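Local structure of carbon monoxide oxidation system transcription regulator CooA-1 (Carboxydothermus hydrogenoformans, 2FMY) at residues 25-30 with 95-100; 48-53 with 75-80. The protein senses carbon monoxide through bound haem and, as a CRP-like transcription factor, probably binds DNA to activate genes for carbon monoxide oxidation. All coordinates share one frame; numbering follows the deposited sequence.

Interaction 1. Residues 25-30 with 95-100. With HEM (protoporphyrin IX containing Fe), chain E.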
loop_
_atom_site.group_PDB
_atom_site.type_symbol
_atom_site.label_atom_id
_atom_site.label_comp_id
_atom_site.label_asym_id
_atom_site.label_seq_id
_atom_site.Cartn_x
_atom_site.Cartn_y
_atom_site.Cartn_z
ATOM N N LYS A 25 -14.779 -7.309 -25.727
ATOM C CA LYS A 25 -14.379 -8.536 -26.432
ATOM C C LYS A 25 -12.873 -8.858 -26.326
ATOM O O LYS A 25 -12.427 -9.918 -26.757
ATOM C CB LYS A 25 -14.829 -8.492 -27.896
ATOM C CG LYS A 25 -14.082 -7.492 -28.759
ATOM C CD LYS A 25 -14.786 -7.264 -30.084
ATOM C CE LYS A 25 -14.406 -8.302 -31.115
ATOM N NZ LYS A 25 -14.519 -7.735 -32.490
ATOM N N GLU A 26 -12.107 -7.943 -25.744
ATOM C CA GLU A 26 -10.701 -8.181 -25.447
ATOM C C GLU A 26 -10.519 -9.034 -24.184
ATOM O O GLU A 26 -9.411 -9.498 -23.888
ATOM C CB GLU A 26 -9.967 -6.855 -25.302
ATOM C CG GLU A 26 -10.109 -5.954 -26.521
ATOM C CD GLU A 26 -8.891 -5.092 -26.753
ATOM O OE1 GLU A 26 -7.885 -5.273 -26.027
ATOM O OE2 GLU A 26 -8.932 -4.250 -27.675
ATOM N N PHE A 27 -11.618 -9.234 -23.459
ATOM C CA PHE A 27 -11.637 -10.040 -22.242
ATOM C C PHE A 27 -12.336 -11.368 -22.492
ATOM O O PHE A 27 -13.283 -11.442 -23.281
ATOM C CB PHE A 27 -12.374 -9.292 -21.127
ATOM C CG PHE A 27 -11.691 -8.026 -20.681
ATOM C CD1 PHE A 27 -11.880 -6.831 -21.375
ATOM C CD2 PHE A 27 -10.873 -8.026 -19.554
ATOM C CE1 PHE A 27 -11.249 -5.655 -20.962
ATOM C CE2 PHE A 27 -10.242 -6.863 -19.132
ATOM C CZ PHE A 27 -10.430 -5.675 -19.838
ATOM N N ARG A 28 -11.861 -12.414 -21.816
ATOM C CA ARG A 28 -12.573 -13.683 -21.754
ATOM C C ARG A 28 -13.212 -13.814 -20.372
ATOM O O ARG A 28 -12.801 -13.132 -19.431
ATOM C CB ARG A 28 -11.630 -14.857 -22.040
ATOM C CG ARG A 28 -11.088 -14.887 -23.463
ATOM C CD ARG A 28 -9.858 -15.784 -23.570
ATOM N NE ARG A 28 -10.164 -17.149 -24.000
ATOM C CZ ARG A 28 -9.357 -18.194 -23.801
ATOM N NH1 ARG A 28 -8.199 -18.039 -23.160
ATOM N NH2 ARG A 28 -9.708 -19.400 -24.231
ATOM N N GLU A 29 -14.220 -14.674 -20.265
ATOM C CA GLU A 29 -14.931 -14.913 -19.008
ATOM C C GLU A 29 -14.495 -16.205 -18.334
ATOM O O GLU A 29 -14.269 -17.210 -19.001
ATOM C CB GLU A 29 -16.438 -14.982 -19.247
ATOM C CG GLU A 29 -17.151 -13.657 -19.118
ATOM C CD GLU A 29 -18.663 -13.778 -19.167
ATOM O OE1 GLU A 29 -19.310 -12.758 -19.475
ATOM O OE2 GLU A 29 -19.207 -14.876 -18.907
ATOM N N GLN A 30 -14.374 -16.170 -17.012
ATOM C CA GLN A 30 -14.203 -17.391 -16.224
ATOM C C GLN A 30 -15.067 -17.338 -14.973
ATOM O O GLN A 30 -15.149 -16.312 -14.310
ATOM C CB GLN A 30 -12.736 -17.644 -15.862
ATOM C CG GLN A 30 -12.432 -19.114 -15.533
ATOM C CD GLN A 30 -10.938 -19.437 -15.517
ATOM O OE1 GLN A 30 -10.140 -18.818 -16.226
ATOM N NE2 GLN A 30 -10.556 -20.427 -14.705
ATOM N N LEU A 95 -13.862 -11.184 -15.886
ATOM C CA LEU A 95 -13.447 -10.895 -17.245
ATOM C C LEU A 95 -11.952 -10.631 -17.190
ATOM O O LEU A 95 -11.516 -9.724 -16.482
ATOM C CB LEU A 95 -14.165 -9.638 -17.752
ATOM C CG LEU A 95 -15.657 -9.720 -18.095
ATOM C CD1 LEU A 95 -16.319 -8.350 -18.029
ATOM C CD2 LEU A 95 -15.860 -10.364 -19.460
ATOM N N TYR A 96 -11.164 -11.426 -17.913
ATOM C CA TYR A 96 -9.707 -11.342 -17.843
ATOM C C TYR A 96 -9.079 -11.167 -19.225
ATOM O O TYR A 96 -9.569 -11.710 -20.209
ATOM C CB TYR A 96 -9.114 -12.579 -17.145
ATOM C CG TYR A 96 -9.244 -13.889 -17.920
ATOM C CD1 TYR A 96 -8.194 -14.373 -18.714
ATOM C CD2 TYR A 96 -10.413 -14.645 -17.854
ATOM C CE1 TYR A 96 -8.312 -15.595 -19.422
ATOM C CE2 TYR A 96 -10.548 -15.847 -18.561
ATOM C CZ TYR A 96 -9.494 -16.316 -19.336
ATOM O OH TYR A 96 -9.650 -17.508 -20.012
ATOM N N THR A 97 -7.980 -10.421 -19.269
ATOM C CA THR A 97 -7.189 -10.251 -20.474
ATOM C C THR A 97 -5.714 -10.283 -20.092
ATOM O O THR A 97 -5.363 -10.001 -18.949
ATOM C CB THR A 97 -7.535 -8.902 -21.199
ATOM O OG1 THR A 97 -7.023 -8.913 -22.538
ATOM C CG2 THR A 97 -6.972 -7.712 -20.443
ATOM N N ASP A 98 -4.855 -10.629 -21.044
ATOM C CA ASP A 98 -3.427 -10.539 -20.829
ATOM C C ASP A 98 -3.046 -9.087 -20.563
ATOM O O ASP A 98 -3.606 -8.180 -21.172
ATOM C CB ASP A 98 -2.672 -11.069 -22.050
ATOM C CG ASP A 98 -1.234 -11.453 -21.727
ATOM O OD1 ASP A 98 -0.379 -10.550 -21.581
ATOM O OD2 ASP A 98 -0.953 -12.670 -21.637
ATOM N N ILE A 99 -2.097 -8.873 -19.658
ATOM C CA ILE A 99 -1.591 -7.533 -19.339
ATOM C C ILE A 99 -1.136 -6.727 -20.585
ATOM O O ILE A 99 -1.197 -5.494 -20.587
ATOM C CB ILE A 99 -0.427 -7.624 -18.290
ATOM C CG1 ILE A 99 -0.104 -6.252 -17.684
ATOM C CG2 ILE A 99 0.830 -8.307 -18.892
ATOM C CD1 ILE A 99 1.054 -6.263 -16.703
ATOM N N ARG A 100 -0.669 -7.420 -21.628
ATOM C CA ARG A 100 -0.131 -6.749 -22.819
ATOM C C ARG A 100 -1.235 -6.079 -23.637
ATOM O O ARG A 100 -1.002 -5.050 -24.269
ATOM C CB ARG A 100 0.691 -7.715 -23.672
ATOM C CG ARG A 100 2.017 -8.131 -23.020
ATOM C CD ARG A 100 2.600 -9.367 -23.691
ATOM N NE ARG A 100 2.071 -10.613 -23.135
ATOM C CZ ARG A 100 2.396 -11.834 -23.573
ATOM N NH1 ARG A 100 3.226 -11.996 -24.595
ATOM N NH2 ARG A 100 1.869 -12.903 -22.997
HETATM C CHA HEM E . 3.466 -4.378 -9.778
HETATM C CHB HEM E . 3.103 -3.236 -14.475
HETATM C CHC HEM E . -1.753 -3.333 -14.081
HETATM C CHD HEM E . -1.335 -3.496 -9.239
HETATM C C1A HEM E . 3.799 -4.125 -11.094
HETATM C C2A HEM E . 5.130 -4.217 -11.683
HETATM C C3A HEM E . 5.042 -3.894 -12.988
HETATM C C4A HEM E . 3.642 -3.602 -13.265
HETATM C CMA HEM E . 6.213 -3.863 -14.015
HETATM C CAA HEM E . 6.421 -4.586 -10.910
HETATM C CBA HEM E . 7.016 -3.250 -10.464
HETATM C CGA HEM E . 8.417 -3.376 -9.915
HETATM O O1A HEM E . 9.334 -3.861 -10.638
HETATM O O2A HEM E . 8.623 -2.974 -8.743
HETATM C C1B HEM E . 1.760 -3.117 -14.770
HETATM C C2B HEM E . 1.212 -2.691 -16.039
HETATM C C3B HEM E . -0.134 -2.719 -15.938
HETATM C C4B HEM E . -0.482 -3.162 -14.597
HETATM C CMB HEM E . 2.079 -2.288 -17.257
HETATM C CAB HEM E . -1.174 -2.334 -17.010
HETATM C CBB HEM E . -0.940 -2.465 -18.314
HETATM C C1C HEM E . -2.092 -3.422 -12.748
HETATM C C2C HEM E . -3.422 -3.538 -12.173
HETATM C C3C HEM E . -3.300 -3.571 -10.829
HETATM C C4C HEM E . -1.889 -3.485 -10.506
HETATM C CMC HEM E . -4.739 -3.613 -12.981
HETATM C CAC HEM E . -4.429 -3.695 -9.778
HETATM C CBC HEM E . -5.345 -2.724 -9.659
HETATM C C1D HEM E . -0.025 -3.795 -8.910
HETATM C C2D HEM E . 0.489 -4.044 -7.573
HETATM C C3D HEM E . 1.987 -4.308 -7.750
HETATM C C4D HEM E . 2.237 -4.210 -9.164
HETATM C CMD HEM E . -0.297 -4.026 -6.247
HETATM C CAD HEM E . 3.000 -4.647 -6.638
HETATM C CBD HEM E . 2.848 -6.144 -6.437
HETATM C CGD HEM E . 3.634 -6.650 -5.257
HETATM O O1D HEM E . 3.355 -7.776 -4.800
HETATM O O2D HEM E . 4.551 -5.939 -4.783
HETATM N NA HEM E . 2.924 -3.751 -12.092
HETATM N NB HEM E . 0.700 -3.398 -13.921
HETATM N NC HEM E . -1.195 -3.404 -11.701
HETATM N ND HEM E . 1.040 -3.901 -9.800
HETATM FE FE HEM E . 0.866 -3.689 -11.820
#
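The ring of Y96 folds back over strand 28-30 and takes R28 CB onto one of its faces, a CH-pi contact in which CB lies 4.1 Å from the Y96 ring centroid. The ring arrives there because Y96 CG sits between its own backbone N and carbonyl carbon (chi1 68°). Farther out, the R28 chain bends at its third torsion and Y96 OH comes to lie over a face of the guanidinium, whose plane is turned 52° from the ring. Q30 OE1 comes obliquely to Y96 CE2, the amide tilted 72° from the ring plane. With an alanine here in place of Y96, R28 CB would probably lose the ring face it packs on, and a gap would open beside Q30 OE1. R28 and Y96 form a hydrogen-bonded antiparallel pair (Y96 N to R28 O 2.8 Å) that joins the outermost strand 28-32 to strand 92-98 in the beta-roll of the CRP-type sensor domain. On the other face of this sheet E29 runs alongside L95, with E29 CG 3.6 Å from L95 CD2. F27 crosses L95 at about a right angle and carries T97 CB over its ring, 4.2 Å from the F27 centroid. T97 OG1 donates to E26 O over 2.8 Å from above the carbonyl plane. Beyond T97, D98 N-caps helix 99-108: D98 OD1 accepts from R100 N at 3.1 Å.

Interaction 2. Residues 48-53 with 75-80. With HEM (protoporphyrin IX containing Fe), chain E.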
loop_
_atom_site.group_PDB
_atom_site.type_symbol
_atom_site.label_atom_id
_atom_site.label_comp_id
_atom_site.label_asym_id
_atom_site.label_seq_id
_atom_site.Cartn_x
_atom_site.Cartn_y
_atom_site.Cartn_z
ATOM N N VAL A 48 -4.836 -9.117 -16.253
ATOM C CA VAL A 48 -5.662 -8.122 -15.602
ATOM C C VAL A 48 -7.097 -8.603 -15.707
ATOM O O VAL A 48 -7.515 -9.120 -16.746
ATOM C CB VAL A 48 -5.455 -6.704 -16.196
ATOM C CG1 VAL A 48 -6.470 -5.698 -15.610
ATOM C CG2 VAL A 48 -4.022 -6.235 -15.927
ATOM N N PHE A 49 -7.839 -8.479 -14.611
ATOM C CA PHE A 49 -9.218 -8.944 -14.584
ATOM C C PHE A 49 -10.180 -7.940 -13.972
ATOM O O PHE A 49 -9.785 -7.040 -13.232
ATOM C CB PHE A 49 -9.334 -10.325 -13.912
ATOM C CG PHE A 49 -9.116 -10.320 -12.402
ATOM C CD1 PHE A 49 -10.185 -10.125 -11.530
ATOM C CD2 PHE A 49 -7.861 -10.585 -11.861
ATOM C CE1 PHE A 49 -10.001 -10.150 -10.145
ATOM C CE2 PHE A 49 -7.661 -10.628 -10.476
ATOM C CZ PHE A 49 -8.729 -10.406 -9.616
ATOM N N LEU A 50 -11.446 -8.097 -14.335
ATOM C CA LEU A 50 -12.539 -7.269 -13.860
ATOM C C LEU A 50 -13.560 -8.231 -13.270
ATOM O O LEU A 50 -13.870 -9.257 -13.890
ATOM C CB LEU A 50 -13.137 -6.514 -15.059
ATOM C CG LEU A 50 -14.387 -5.635 -14.972
ATOM C CD1 LEU A 50 -14.207 -4.495 -13.997
ATOM C CD2 LEU A 50 -14.687 -5.080 -16.351
ATOM N N VAL A 51 -14.050 -7.926 -12.066
ATOM C CA VAL A 51 -15.126 -8.702 -11.463
ATOM C C VAL A 51 -16.402 -8.303 -12.181
ATOM O O VAL A 51 -16.791 -7.129 -12.154
ATOM C CB VAL A 51 -15.283 -8.445 -9.943
ATOM C CG1 VAL A 51 -16.474 -9.241 -9.378
ATOM C CG2 VAL A 51 -13.987 -8.772 -9.195
ATOM N N LYS A 52 -17.024 -9.266 -12.852
ATOM C CA LYS A 52 -18.302 -9.020 -13.524
ATOM C C LYS A 52 -19.417 -9.194 -12.517
ATOM O O LYS A 52 -20.361 -8.409 -12.486
ATOM C CB LYS A 52 -18.510 -9.967 -14.716
ATOM C CG LYS A 52 -19.736 -9.617 -15.581
ATOM C CD LYS A 52 -19.884 -10.548 -16.774
ATOM C CE LYS A 52 -21.343 -10.585 -17.246
ATOM N NZ LYS A 52 -21.505 -11.410 -18.474
ATOM N N SER A 53 -19.307 -10.244 -11.706
ATOM C CA SER A 53 -20.273 -10.509 -10.661
ATOM C C SER A 53 -19.629 -11.310 -9.535
ATOM O O SER A 53 -18.692 -12.074 -9.753
ATOM C CB SER A 53 -21.487 -11.256 -11.219
ATOM O OG SER A 53 -21.104 -12.524 -11.712
ATOM N N GLY A 75 -17.294 -4.654 -10.995
ATOM C CA GLY A 75 -16.768 -3.425 -11.581
ATOM C C GLY A 75 -15.340 -3.111 -11.176
ATOM O O GLY A 75 -14.716 -2.194 -11.728
ATOM N N ASP A 76 -14.808 -3.877 -10.228
ATOM C CA ASP A 76 -13.445 -3.658 -9.748
ATOM C C ASP A 76 -12.391 -4.401 -10.552
ATOM O O ASP A 76 -12.583 -5.552 -10.924
ATOM C CB ASP A 76 -13.320 -4.029 -8.266
ATOM C CG ASP A 76 -13.964 -3.005 -7.345
ATOM O OD1 ASP A 76 -14.118 -1.827 -7.734
ATOM O OD2 ASP A 76 -14.319 -3.392 -6.214
ATOM N N ILE A 77 -11.265 -3.728 -10.762
ATOM C CA ILE A 77 -10.108 -4.252 -11.485
ATOM C C ILE A 77 -9.046 -4.756 -10.501
ATOM O O ILE A 77 -8.807 -4.143 -9.468
ATOM C CB ILE A 77 -9.454 -3.149 -12.379
ATOM C CG1 ILE A 77 -10.380 -2.703 -13.521
ATOM C CG2 ILE A 77 -8.118 -3.592 -12.941
ATOM C CD1 ILE A 77 -10.559 -3.722 -14.659
ATOM N N PHE A 78 -8.422 -5.883 -10.828
ATOM C CA PHE A 78 -7.196 -6.294 -10.155
ATOM C C PHE A 78 -6.323 -7.079 -11.132
ATOM O O PHE A 78 -6.623 -7.127 -12.318
ATOM C CB PHE A 78 -7.474 -7.053 -8.837
ATOM C CG PHE A 78 -6.361 -6.914 -7.821
ATOM C CD1 PHE A 78 -5.966 -5.651 -7.365
ATOM C CD2 PHE A 78 -5.687 -8.036 -7.348
ATOM C CE1 PHE A 78 -4.917 -5.524 -6.467
ATOM C CE2 PHE A 78 -4.647 -7.912 -6.446
ATOM C CZ PHE A 78 -4.261 -6.659 -6.002
ATOM N N CYS A 79 -5.236 -7.660 -10.643
ATOM C CA CYS A 79 -4.275 -8.353 -11.507
ATOM C C CYS A 79 -3.699 -9.589 -10.831
ATOM O O CYS A 79 -3.990 -9.872 -9.663
ATOM C CB CYS A 79 -3.139 -7.414 -11.890
ATOM S SG CYS A 79 -2.057 -7.035 -10.501
ATOM N N THR A 80 -2.869 -10.314 -11.573
ATOM C CA THR A 80 -2.290 -11.544 -11.083
ATOM C C THR A 80 -0.799 -11.403 -10.770
ATOM O O THR A 80 -0.133 -12.400 -10.554
ATOM C CB THR A 80 -2.483 -12.701 -12.098
ATOM O OG1 THR A 80 -1.684 -12.461 -13.258
ATOM C CG2 THR A 80 -3.942 -12.825 -12.524
HETATM C CHA HEM E . 3.466 -4.378 -9.778
HETATM C CHB HEM E . 3.103 -3.236 -14.475
HETATM C CHC HEM E . -1.753 -3.333 -14.081
HETATM C CHD HEM E . -1.335 -3.496 -9.239
HETATM C C1A HEM E . 3.799 -4.125 -11.094
HETATM C C2A HEM E . 5.130 -4.217 -11.683
HETATM C C3A HEM E . 5.042 -3.894 -12.988
HETATM C C4A HEM E . 3.642 -3.602 -13.265
HETATM C CMA HEM E . 6.213 -3.863 -14.015
HETATM C CAA HEM E . 6.421 -4.586 -10.910
HETATM C CBA HEM E . 7.016 -3.250 -10.464
HETATM C CGA HEM E . 8.417 -3.376 -9.915
HETATM O O1A HEM E . 9.334 -3.861 -10.638
HETATM O O2A HEM E . 8.623 -2.974 -8.743
HETATM C C1B HEM E . 1.760 -3.117 -14.770
HETATM C C2B HEM E . 1.212 -2.691 -16.039
HETATM C C3B HEM E . -0.134 -2.719 -15.938
HETATM C C4B HEM E . -0.482 -3.162 -14.597
HETATM C CMB HEM E . 2.079 -2.288 -17.257
HETATM C CAB HEM E . -1.174 -2.334 -17.010
HETATM C CBB HEM E . -0.940 -2.465 -18.314
HETATM C C1C HEM E . -2.092 -3.422 -12.748
HETATM C C2C HEM E . -3.422 -3.538 -12.173
HETATM C C3C HEM E . -3.300 -3.571 -10.829
HETATM C C4C HEM E . -1.889 -3.485 -10.506
HETATM C CMC HEM E . -4.739 -3.613 -12.981
HETATM C CAC HEM E . -4.429 -3.695 -9.778
HETATM C CBC HEM E . -5.345 -2.724 -9.659
HETATM C C1D HEM E . -0.025 -3.795 -8.910
HETATM C C2D HEM E . 0.489 -4.044 -7.573
HETATM C C3D HEM E . 1.987 -4.308 -7.750
HETATM C C4D HEM E . 2.237 -4.210 -9.164
HETATM C CMD HEM E . -0.297 -4.026 -6.247
HETATM C CAD HEM E . 3.000 -4.647 -6.638
HETATM C CBD HEM E . 2.848 -6.144 -6.437
HETATM C CGD HEM E . 3.634 -6.650 -5.257
HETATM O O1D HEM E . 3.355 -7.776 -4.800
HETATM O O2D HEM E . 4.551 -5.939 -4.783
HETATM N NA HEM E . 2.924 -3.751 -12.092
HETATM N NB HEM E . 0.700 -3.398 -13.921
HETATM N NC HEM E . -1.195 -3.404 -11.701
HETATM N ND HEM E . 1.040 -3.901 -9.800
HETATM FE FE HEM E . 0.866 -3.689 -11.820
#
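G75 N donates to V51 O over 2.8 Å in an almost straight bond (175°), closing the end of an antiparallel pairing between strand 47-53 and the short strand 77-79 of the CRP-like beta-roll. Next to it V51 N donates to D76 O, and F49 and F78 then exchange two backbone bonds. At G75 phi is 99°, where a CB would be jammed against the preceding carbonyl oxygen. The D76 carboxylate turns to helix 111-135, where OD1 meets K118 and N115. F49 and F78 point the same way from the sheet: F49 CZ abuts F78 CB at 3.7 Å and comes to the edge of the F78 ring, which is carried on toward the haem because its CG stands anti to the backbone N (chi1 -152°). On the opposite face L50 CD1 touches I77 CD1, and V48 CG1 meets I77 CG2 at 3.8 Å. V48, I77, F78 and C79 line the haem pocket. I77 CG2 presses on the porphyrin methyl CMC at 3.4 Å, and F78 CD1 meets the vinyl carbon CAC at 3.5 Å. C79 SG lies over pyrrole C, 3.6 Å from the haem atom C4C.

Both contacts belong to one four-stranded antiparallel sheet, with their centres about 9 Å apart: interaction 1 pairs strands 28-32 and 92-98, interaction 2 pairs 47-53 and 77-79, and the two inner strands, 92-98 and 47-53, are neighbours. L95 O lies 2.7 Å from L50 N, a probable hydrogen bond across that inner seam, and the salt bridge from E29 OE1 to K52 NZ (2.8 Å) ties the outermost strand 28-32 to strand 47-53. Both reach the same haem at different places. I99 CD1, at the start of helix 99-108 in interaction 1, is 3.6 Å from haem C2B of pyrrole B, whereas interaction 2 meets pyrrole C. C79 SG stays 4.6 Å from HEM FE, too far to be a ligand.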